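Local coordinates for periplasmic iron-binding protein (Synechocystis sp., PDB 2VOZ), which binds ferric iron in the periplasm and is probably a substrate-binding subunit of an ABC transporter that imports Fe(3+), at residues D48-A53 against R292-G297; G80-T85 against D276-F281; Y124-R129 against Y284-D289. All blocks are in the same frame, centred on the assembly; numbering follows the deposited sequence.

All three contacts are buried and apolar across their segments, and they differ in what meets what. Interaction 1 joins two helices through a leucine and aromatic side chains, close to the iron-site residues and to the second subunit. Interaction 2 lays an alanine-bearing helix on a strand of the sheet and touches no other chain. Interaction 3 sets a phenylalanine of the long strand 124-136 against the end of that same helix, 275-285, and the turn after it. Interactions 1 and 3 share helix 288-297 and both reach the second subunit. Y51 packs on F281, and F84 lies against F294, F126 and L285, so the three merge into one core.

Interaction 1 (D48-A53 against R292-G297); sequences DALYDA and RYFAEG
L50 reaches across from helix 48-54 and sets its forked end against the step from Y293 to F294 on helix 288-297. One branch, L50 CD1, lies 3.6 Å from F294 N and also comes up to the edge of the F294 ring, close to its plane, with CD1 of L50 3.9 Å from CD2 of F294. The other branch, L50 CD2, rests 3.8 Å from Y293 CB, where the two side chains cross at about a right angle. The fork can straddle this step because CG of L50 stands anti to its own carbonyl carbon (chi1 -55°). One residue on, Y51 stretches over until its OH is 3.7 Å from F294 CE2, again at the edge of the phenylalanine ring. With CG anti to the backbone N (chi1 -161°), the F294 ring is carried toward helix 48-54. The short segments run roughly antiparallel, at 153°, and their axes approach to 10.4 Å, a spacing bridged by long side chains. Farther out, the F294 ring meets the F84 ring roughly perpendicular and takes a cation-pi contact from R42, which also bonds F294 O. L50 O is probably hydrogen-bonded to Y284 OH, while D48 OD1 binds NE2 of H43, an iron-site residue. In the conformer given, Y293 OH is hydrogen-bonded to Y284 OH of the second subunit, and L50 packs on Y293 of that subunit. Between the two helices the contact is therefore one of van der Waals fit, one methyl and a hydroxyl at the edge of the F294 ring, the other methyl on Y293 CB; D48 OD1 and the backbone O atoms of L50 and F294 turn to partners elsewhere, so its grip rests on shape in a region where the Y51 side chain is about 5 Å from that of H43.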
loop_
_atom_site.group_PDB
_atom_site.type_symbol
_atom_site.label_atom_id
_atom_site.label_comp_id
_atom_site.label_asym_id
_atom_site.label_seq_id
_atom_site.Cartn_x
_atom_site.Cartn_y
_atom_site.Cartn_z
ATOM N N ASP B 48 -10.542 7.359 1.838
ATOM C CA ASP B 48 -11.594 6.328 1.638
ATOM C C ASP B 48 -12.696 6.299 2.706
ATOM O O ASP B 48 -13.841 6.042 2.376
ATOM C CB ASP B 48 -11.002 4.952 1.475
ATOM C CG ASP B 48 -9.888 4.930 0.455
ATOM O OD1 ASP B 48 -10.051 5.529 -0.653
ATOM O OD2 ASP B 48 -8.856 4.320 0.800
ATOM N N ALA B 49 -12.352 6.556 3.965
ATOM C CA ALA B 49 -13.383 6.582 4.987
ATOM C C ALA B 49 -14.251 7.847 4.823
ATOM O O ALA B 49 -15.439 7.841 5.134
ATOM C CB ALA B 49 -12.780 6.515 6.393
ATOM N N LEU B 50 -13.644 8.929 4.308
ATOM C CA LEU B 50 -14.411 10.147 4.080
ATOM C C LEU B 50 -15.467 9.879 3.013
ATOM O O LEU B 50 -16.593 10.288 3.167
ATOM C CB LEU B 50 -13.495 11.302 3.671
ATOM C CG LEU B 50 -12.349 11.609 4.623
ATOM C CD1 LEU B 50 -11.518 12.787 4.054
ATOM C CD2 LEU B 50 -12.862 11.940 6.060
ATOM N N TYR B 51 -15.098 9.137 1.964
ATOM C CA TYR B 51 -16.033 8.847 0.897
ATOM C C TYR B 51 -17.075 7.833 1.303
ATOM O O TYR B 51 -18.231 7.982 0.969
ATOM C CB TYR B 51 -15.308 8.355 -0.344
ATOM C CG TYR B 51 -14.388 9.374 -0.940
ATOM C CD1 TYR B 51 -14.588 10.742 -0.726
ATOM C CD2 TYR B 51 -13.335 8.973 -1.748
ATOM C CE1 TYR B 51 -13.724 11.695 -1.287
ATOM C CE2 TYR B 51 -12.475 9.908 -2.330
ATOM C CZ TYR B 51 -12.671 11.254 -2.095
ATOM O OH TYR B 51 -11.796 12.169 -2.669
ATOM N N ASP B 52 -16.676 6.792 2.037
ATOM C CA ASP B 52 -17.629 5.790 2.502
ATOM C C ASP B 52 -18.738 6.367 3.354
ATOM O O ASP B 52 -19.887 5.888 3.308
ATOM C CB ASP B 52 -16.918 4.704 3.301
ATOM C CG ASP B 52 -16.441 3.577 2.421
ATOM O OD1 ASP B 52 -16.285 3.806 1.190
ATOM O OD2 ASP B 52 -16.215 2.461 2.944
ATOM N N ALA B 53 -18.407 7.379 4.149
ATOM C CA ALA B 53 -19.433 8.019 4.969
ATOM C C ALA B 53 -20.529 8.621 4.089
ATOM O O ALA B 53 -21.670 8.738 4.511
ATOM C CB ALA B 53 -18.853 9.085 5.902
ATOM N N ARG B 292 -12.281 18.762 7.666
ATOM C CA ARG B 292 -11.149 18.682 8.574
ATOM C C ARG B 292 -10.165 17.657 8.050
ATOM O O ARG B 292 -8.974 17.915 7.936
ATOM C CB ARG B 292 -11.584 18.274 9.967
ATOM C CG ARG B 292 -10.432 18.356 10.960
ATOM C CD ARG B 292 -10.922 17.988 12.313
ATOM N NE ARG B 292 -9.837 18.167 13.278
ATOM C CZ ARG B 292 -9.983 17.966 14.584
ATOM N NH1 ARG B 292 -11.168 17.599 15.061
ATOM N NH2 ARG B 292 -8.953 18.177 15.395
ATOM N N TYR B 293 -10.673 16.467 7.743
ATOM C CA TYR B 293 -9.750 15.398 7.400
ATOM C C TYR B 293 -9.346 15.362 5.929
ATOM O O TYR B 293 -8.296 14.812 5.599
ATOM C CB TYR B 293 -10.312 14.064 7.862
ATOM C CG TYR B 293 -10.455 14.063 9.358
ATOM C CD1 TYR B 293 -9.335 14.178 10.189
ATOM C CD2 TYR B 293 -11.710 14.024 9.934
ATOM C CE1 TYR B 293 -9.472 14.217 11.577
ATOM C CE2 TYR B 293 -11.865 14.054 11.322
ATOM C CZ TYR B 293 -10.732 14.160 12.126
ATOM O OH TYR B 293 -10.905 14.180 13.493
ATOM N N PHE B 294 -10.170 15.952 5.070
ATOM C CA PHE B 294 -9.838 16.093 3.689
ATOM C C PHE B 294 -8.599 17.013 3.599
ATOM O O PHE B 294 -7.623 16.694 2.931
ATOM C CB PHE B 294 -11.026 16.661 2.958
ATOM C CG PHE B 294 -10.990 16.453 1.499
ATOM C CD1 PHE B 294 -11.014 17.554 0.628
ATOM C CD2 PHE B 294 -10.965 15.161 0.961
ATOM C CE1 PHE B 294 -11.021 17.364 -0.771
ATOM C CE2 PHE B 294 -10.968 14.953 -0.431
ATOM C CZ PHE B 294 -10.979 16.041 -1.304
ATOM N N ALA B 295 -8.630 18.115 4.343
ATOM C CA ALA B 295 -7.497 19.052 4.345
ATOM C C ALA B 295 -6.274 18.399 4.937
ATOM O O ALA B 295 -5.202 18.592 4.432
ATOM C CB ALA B 295 -7.821 20.365 5.131
ATOM N N GLU B 296 -6.448 17.629 6.018
ATOM C CA GLU B 296 -5.320 16.939 6.678
ATOM C C GLU B 296 -4.546 16.077 5.704
ATOM O O GLU B 296 -3.340 15.952 5.826
ATOM C CB GLU B 296 -5.846 16.003 7.774
ATOM C CG GLU B 296 -6.168 16.703 9.064
ATOM C CD GLU B 296 -4.907 17.192 9.804
ATOM O OE1 GLU B 296 -3.775 16.785 9.462
ATOM O OE2 GLU B 296 -5.074 17.973 10.724
ATOM N N GLY B 297 -5.262 15.456 4.764
ATOM C CA GLY B 297 -4.686 14.438 3.850
ATOM C C GLY B 297 -3.367 14.864 3.222
ATOM O O GLY B 297 -2.394 14.065 3.113
#

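Interaction 2 (G80-T85 against D276-F281); sequences GDILFT and DAAIAF
I82 and A278 meet where a helix lies on the mixed sheet of the periplasmic binding protein fold, strand 82-86 against helix 275-285. I82 points toward the helix while the next residue, L83, faces helix 64-74, so the strand is sandwiched between helical layers as in an alpha/beta fold. A278 brings only a methyl, which lets the backbones come close: the CA atoms of D81 and A278 are 5.9 Å apart. I82 does most of the touching with its longer branch. Its CG1 is anti to the carbonyl carbon (chi1 -60°), and CD1 of I82 ends 3.7 Å from A278 CB and 3.6 Å from A278 O. D81 adds its CB, 4.1 Å from CB of A278, while its carboxylate turns to other partners: D81 OD2 is hydrogen-bonded to N37 N and N274 ND2, tying the residue just before the strand to strand 35-40 and to the loop before the helix. One turn further along the helix, F281 brings its ring up to the isoleucine, packs on I36, and meets F54 edge-to-face. There I82 CG1 approaches F281 CD2 obliquely, at 4.3 Å.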
loop_
_atom_site.group_PDB
_atom_site.type_symbol
_atom_site.label_atom_id
_atom_site.label_comp_id
_atom_site.label_asym_id
_atom_site.label_seq_id
_atom_site.Cartn_x
_atom_site.Cartn_y
_atom_site.Cartn_z
ATOM N N GLY B 80 -19.104 10.263 -15.875
ATOM C CA GLY B 80 -18.479 10.989 -14.760
ATOM C C GLY B 80 -19.510 11.876 -14.117
ATOM O O GLY B 80 -20.289 12.533 -14.820
ATOM N N ASP B 81 -19.533 11.892 -12.778
ATOM C CA ASP B 81 -20.381 12.810 -12.035
ATOM C C ASP B 81 -19.614 14.058 -11.603
ATOM O O ASP B 81 -20.100 15.174 -11.734
ATOM C CB ASP B 81 -20.967 12.109 -10.812
ATOM C CG ASP B 81 -22.058 11.109 -11.203
ATOM O OD1 ASP B 81 -22.986 11.568 -11.896
ATOM O OD2 ASP B 81 -21.980 9.899 -10.846
ATOM N N ILE B 82 -18.423 13.829 -11.062
ATOM C CA ILE B 82 -17.619 14.909 -10.507
ATOM C C ILE B 82 -16.194 14.750 -11.011
ATOM O O ILE B 82 -15.661 13.632 -11.053
ATOM C CB ILE B 82 -17.520 14.805 -8.950
ATOM C CG1 ILE B 82 -18.874 14.875 -8.232
ATOM C CG2 ILE B 82 -16.527 15.864 -8.380
ATOM C CD1 ILE B 82 -19.429 16.223 -8.112
ATOM N N LEU B 83 -15.565 15.870 -11.373
ATOM C CA LEU B 83 -14.120 15.892 -11.536
ATOM C C LEU B 83 -13.556 16.719 -10.398
ATOM O O LEU B 83 -13.938 17.882 -10.188
ATOM C CB LEU B 83 -13.724 16.523 -12.868
ATOM C CG LEU B 83 -12.244 16.775 -13.128
ATOM C CD1 LEU B 83 -11.476 15.420 -13.211
ATOM C CD2 LEU B 83 -12.094 17.573 -14.443
ATOM N N PHE B 84 -12.668 16.080 -9.679
ATOM C CA PHE B 84 -11.936 16.719 -8.597
ATOM C C PHE B 84 -10.486 16.818 -9.031
ATOM O O PHE B 84 -9.858 15.803 -9.407
ATOM C CB PHE B 84 -12.011 15.893 -7.309
ATOM C CG PHE B 84 -11.407 16.617 -6.147
ATOM C CD1 PHE B 84 -10.010 16.740 -6.031
ATOM C CD2 PHE B 84 -12.220 17.270 -5.252
ATOM C CE1 PHE B 84 -9.456 17.496 -4.985
ATOM C CE2 PHE B 84 -11.679 18.038 -4.192
ATOM C CZ PHE B 84 -10.315 18.133 -4.057
ATOM N N THR B 85 -9.900 18.016 -8.957
ATOM C CA THR B 85 -8.507 18.142 -9.322
ATOM C C THR B 85 -7.809 19.248 -8.523
ATOM O O THR B 85 -8.421 19.881 -7.641
ATOM C CB THR B 85 -8.347 18.293 -10.867
ATOM O OG1 THR B 85 -6.992 18.040 -11.243
ATOM C CG2 THR B 85 -8.769 19.635 -11.339
ATOM N N ASP B 276 -28.071 14.896 -8.778
ATOM C CA ASP B 276 -28.428 15.246 -7.408
ATOM C C ASP B 276 -27.437 14.694 -6.382
ATOM O O ASP B 276 -27.072 15.400 -5.426
ATOM C CB ASP B 276 -29.845 14.790 -7.116
ATOM C CG ASP B 276 -30.870 15.597 -7.872
ATOM O OD1 ASP B 276 -30.731 16.845 -7.978
ATOM O OD2 ASP B 276 -31.815 14.977 -8.389
ATOM N N ALA B 277 -27.000 13.450 -6.579
ATOM C CA ALA B 277 -26.006 12.853 -5.681
ATOM C C ALA B 277 -24.687 13.601 -5.784
ATOM O O ALA B 277 -23.965 13.767 -4.790
ATOM C CB ALA B 277 -25.826 11.374 -5.969
ATOM N N ALA B 278 -24.360 14.058 -7.001
ATOM C CA ALA B 278 -23.097 14.792 -7.230
ATOM C C ALA B 278 -23.092 16.112 -6.451
ATOM O O ALA B 278 -22.132 16.455 -5.756
ATOM C CB ALA B 278 -22.891 15.049 -8.765
ATOM N N ILE B 279 -24.219 16.817 -6.509
ATOM C CA ILE B 279 -24.349 18.052 -5.758
ATOM C C ILE B 279 -24.286 17.747 -4.275
ATOM O O ILE B 279 -23.591 18.445 -3.525
ATOM C CB ILE B 279 -25.630 18.821 -6.159
ATOM C CG1 ILE B 279 -25.510 19.262 -7.640
ATOM C CG2 ILE B 279 -25.954 19.968 -5.145
ATOM C CD1 ILE B 279 -26.811 19.773 -8.177
ATOM N N ALA B 280 -24.963 16.679 -3.854
ATOM C CA ALA B 280 -24.953 16.263 -2.446
ATOM C C ALA B 280 -23.521 15.952 -1.971
ATOM O O ALA B 280 -23.146 16.253 -0.834
ATOM C CB ALA B 280 -25.866 15.045 -2.248
ATOM N N PHE B 281 -22.747 15.359 -2.865
ATOM C CA PHE B 281 -21.376 15.033 -2.571
ATOM C C PHE B 281 -20.577 16.322 -2.373
ATOM O O PHE B 281 -19.837 16.422 -1.395
ATOM C CB PHE B 281 -20.744 14.185 -3.668
ATOM C CG PHE B 281 -19.319 13.849 -3.380
ATOM C CD1 PHE B 281 -19.011 12.885 -2.416
ATOM C CD2 PHE B 281 -18.293 14.507 -4.038
ATOM C CE1 PHE B 281 -17.706 12.548 -2.137
ATOM C CE2 PHE B 281 -16.948 14.167 -3.743
ATOM C CZ PHE B 281 -16.678 13.214 -2.790
#

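Interaction 3 (Y124-R129 against Y284-D289); sequences YGFTQR and YLASDD
F126 extends from strand 124-136 into the bend between helices 275-285 and 288-297, where L285 and A286 receive its ring. Its CB leads toward that bend, and CG, anti to the carbonyl carbon (chi1 -68°), comes to 4.1 Å from L285 CD1. Next along the ring, F126 CD1 sits 3.7 Å from L285 CB. CE1 of F126 goes deeper, 3.8 Å from A286 N, with A286 CB in the ring plane at the edge, 4.0 Å from the same CE1. L285 crosses the ring at about a right angle: its CB makes a CH-pi contact over the face, 4.0 Å from the F126 centroid and 27° off the normal, and its CD1 also lies above the plane. With an alanine here the ring would be gone, and L285 would probably lose the flat surface it rests on, opening a gap between strand and bend. The bend itself is held by S287, the N-cap of the second helix, whose OG donates to Y284 O at 2.7 Å in the carbonyl plane, while S287 N binds the same Y284 O at 2.9 Å. Q291 NE2 ties the two sides together through F126 O and L285 O. On the strand, F126 and T127 both face S264 of the antiparallel strand 261-268, a classic beta bulge. Strand 124-136 continues on to pair with strands 219-223 and 245-248, consistent with the long connecting strands that join the two lobes of a type II periplasmic binding protein.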
loop_
_atom_site.group_PDB
_atom_site.type_symbol
_atom_site.label_atom_id
_atom_site.label_comp_id
_atom_site.label_asym_id
_atom_site.label_seq_id
_atom_site.Cartn_x
_atom_site.Cartn_y
_atom_site.Cartn_z
ATOM N N TYR B 124 -15.717 24.459 -7.376
ATOM C CA TYR B 124 -15.661 24.926 -5.989
ATOM C C TYR B 124 -14.368 24.459 -5.360
ATOM O O TYR B 124 -13.996 23.301 -5.524
ATOM C CB TYR B 124 -16.843 24.324 -5.189
ATOM C CG TYR B 124 -18.136 24.786 -5.779
ATOM C CD1 TYR B 124 -18.679 24.150 -6.877
ATOM C CD2 TYR B 124 -18.780 25.917 -5.270
ATOM C CE1 TYR B 124 -19.901 24.625 -7.476
ATOM C CE2 TYR B 124 -19.973 26.412 -5.855
ATOM C CZ TYR B 124 -20.516 25.760 -6.947
ATOM O OH TYR B 124 -21.668 26.232 -7.523
ATOM N N GLY B 125 -13.665 25.355 -4.676
ATOM C CA GLY B 125 -12.470 24.913 -3.910
ATOM C C GLY B 125 -12.886 24.200 -2.637
ATOM O O GLY B 125 -13.841 24.617 -1.960
ATOM N N PHE B 126 -12.217 23.074 -2.360
ATOM C CA PHE B 126 -12.445 22.345 -1.124
ATOM C C PHE B 126 -11.258 22.307 -0.170
ATOM O O PHE B 126 -11.459 22.053 1.019
ATOM C CB PHE B 126 -12.979 20.950 -1.414
ATOM C CG PHE B 126 -14.347 20.986 -1.976
ATOM C CD1 PHE B 126 -15.452 21.238 -1.124
ATOM C CD2 PHE B 126 -14.547 20.872 -3.336
ATOM C CE1 PHE B 126 -16.743 21.306 -1.641
ATOM C CE2 PHE B 126 -15.830 20.981 -3.870
ATOM C CZ PHE B 126 -16.924 21.183 -3.019
ATOM N N THR B 127 -10.043 22.516 -0.678
ATOM C CA THR B 127 -8.888 22.766 0.204
ATOM C C THR B 127 -8.124 23.913 -0.399
ATOM O O THR B 127 -8.328 24.247 -1.572
ATOM C CB THR B 127 -7.944 21.530 0.290
ATOM O OG1 THR B 127 -7.338 21.340 -0.985
ATOM C CG2 THR B 127 -8.733 20.300 0.712
ATOM N N GLN B 128 -7.221 24.505 0.370
ATOM C CA GLN B 128 -6.367 25.533 -0.166
ATOM C C GLN B 128 -4.928 25.346 0.305
ATOM O O GLN B 128 -4.667 24.693 1.320
ATOM C CB GLN B 128 -6.912 26.930 0.143
ATOM C CG GLN B 128 -6.957 27.267 1.556
ATOM C CD GLN B 128 -7.648 28.618 1.846
ATOM O OE1 GLN B 128 -7.402 29.629 1.186
ATOM N NE2 GLN B 128 -8.505 28.621 2.846
ATOM N N ARG B 129 -3.996 25.802 -0.527
ATOM C CA ARG B 129 -2.571 25.755 -0.225
ATOM C C ARG B 129 -2.058 27.162 -0.496
ATOM O O ARG B 129 -2.719 27.943 -1.198
ATOM C CB ARG B 129 -1.816 24.747 -1.141
ATOM C CG ARG B 129 -1.964 24.986 -2.672
ATOM C CD ARG B 129 -3.175 24.265 -3.345
ATOM N NE ARG B 129 -3.123 22.824 -3.111
ATOM C CZ ARG B 129 -2.314 21.983 -3.786
ATOM N NH1 ARG B 129 -1.534 22.445 -4.759
ATOM N NH2 ARG B 129 -2.266 20.700 -3.466
ATOM N N TYR B 284 -21.372 17.676 0.930
ATOM C CA TYR B 284 -20.719 16.878 1.941
ATOM C C TYR B 284 -19.238 17.256 2.093
ATOM O O TYR B 284 -18.764 17.423 3.208
ATOM C CB TYR B 284 -20.885 15.390 1.623
ATOM C CG TYR B 284 -20.000 14.501 2.466
ATOM C CD1 TYR B 284 -20.285 14.278 3.826
ATOM C CD2 TYR B 284 -18.888 13.861 1.881
ATOM C CE1 TYR B 284 -19.464 13.466 4.595
ATOM C CE2 TYR B 284 -18.054 13.029 2.656
ATOM C CZ TYR B 284 -18.372 12.829 3.996
ATOM O OH TYR B 284 -17.524 11.993 4.731
ATOM N N LEU B 285 -18.510 17.394 0.983
ATOM C CA LEU B 285 -17.109 17.766 1.059
ATOM C C LEU B 285 -16.911 19.127 1.731
ATOM O O LEU B 285 -15.819 19.410 2.228
ATOM C CB LEU B 285 -16.537 17.836 -0.355
ATOM C CG LEU B 285 -16.105 16.562 -1.065
ATOM C CD1 LEU B 285 -15.275 16.984 -2.264
ATOM C CD2 LEU B 285 -15.275 15.653 -0.160
ATOM N N ALA B 286 -17.947 19.977 1.692
ATOM C CA ALA B 286 -17.898 21.295 2.359
ATOM C C ALA B 286 -18.335 21.238 3.834
ATOM O O ALA B 286 -18.325 22.256 4.541
ATOM C CB ALA B 286 -18.768 22.296 1.621
ATOM N N SER B 287 -18.729 20.072 4.313
ATOM C CA SER B 287 -19.147 19.953 5.715
ATOM C C SER B 287 -17.943 19.981 6.678
ATOM O O SER B 287 -16.799 19.670 6.268
ATOM C CB SER B 287 -19.988 18.683 5.894
ATOM O OG SER B 287 -19.172 17.542 5.861
ATOM N N ASP B 288 -18.166 20.341 7.951
ATOM C CA ASP B 288 -17.024 20.478 8.877
ATOM C C ASP B 288 -16.256 19.193 9.084
ATOM O O ASP B 288 -15.028 19.231 9.179
ATOM C CB ASP B 288 -17.508 20.972 10.254
ATOM C CG ASP B 288 -18.027 22.389 10.228
ATOM O OD1 ASP B 288 -17.893 23.103 9.214
ATOM O OD2 ASP B 288 -18.565 22.801 11.292
ATOM N N ASP B 289 -16.996 18.086 9.193
ATOM C CA ASP B 289 -16.431 16.743 9.465
ATOM C C ASP B 289 -15.459 16.393 8.323
ATOM O O ASP B 289 -14.259 16.148 8.513
ATOM C CB ASP B 289 -17.585 15.716 9.450
ATOM C CG ASP B 289 -18.248 15.547 10.805
ATOM O OD1 ASP B 289 -17.960 16.360 11.737
ATOM O OD2 ASP B 289 -19.073 14.603 10.940
#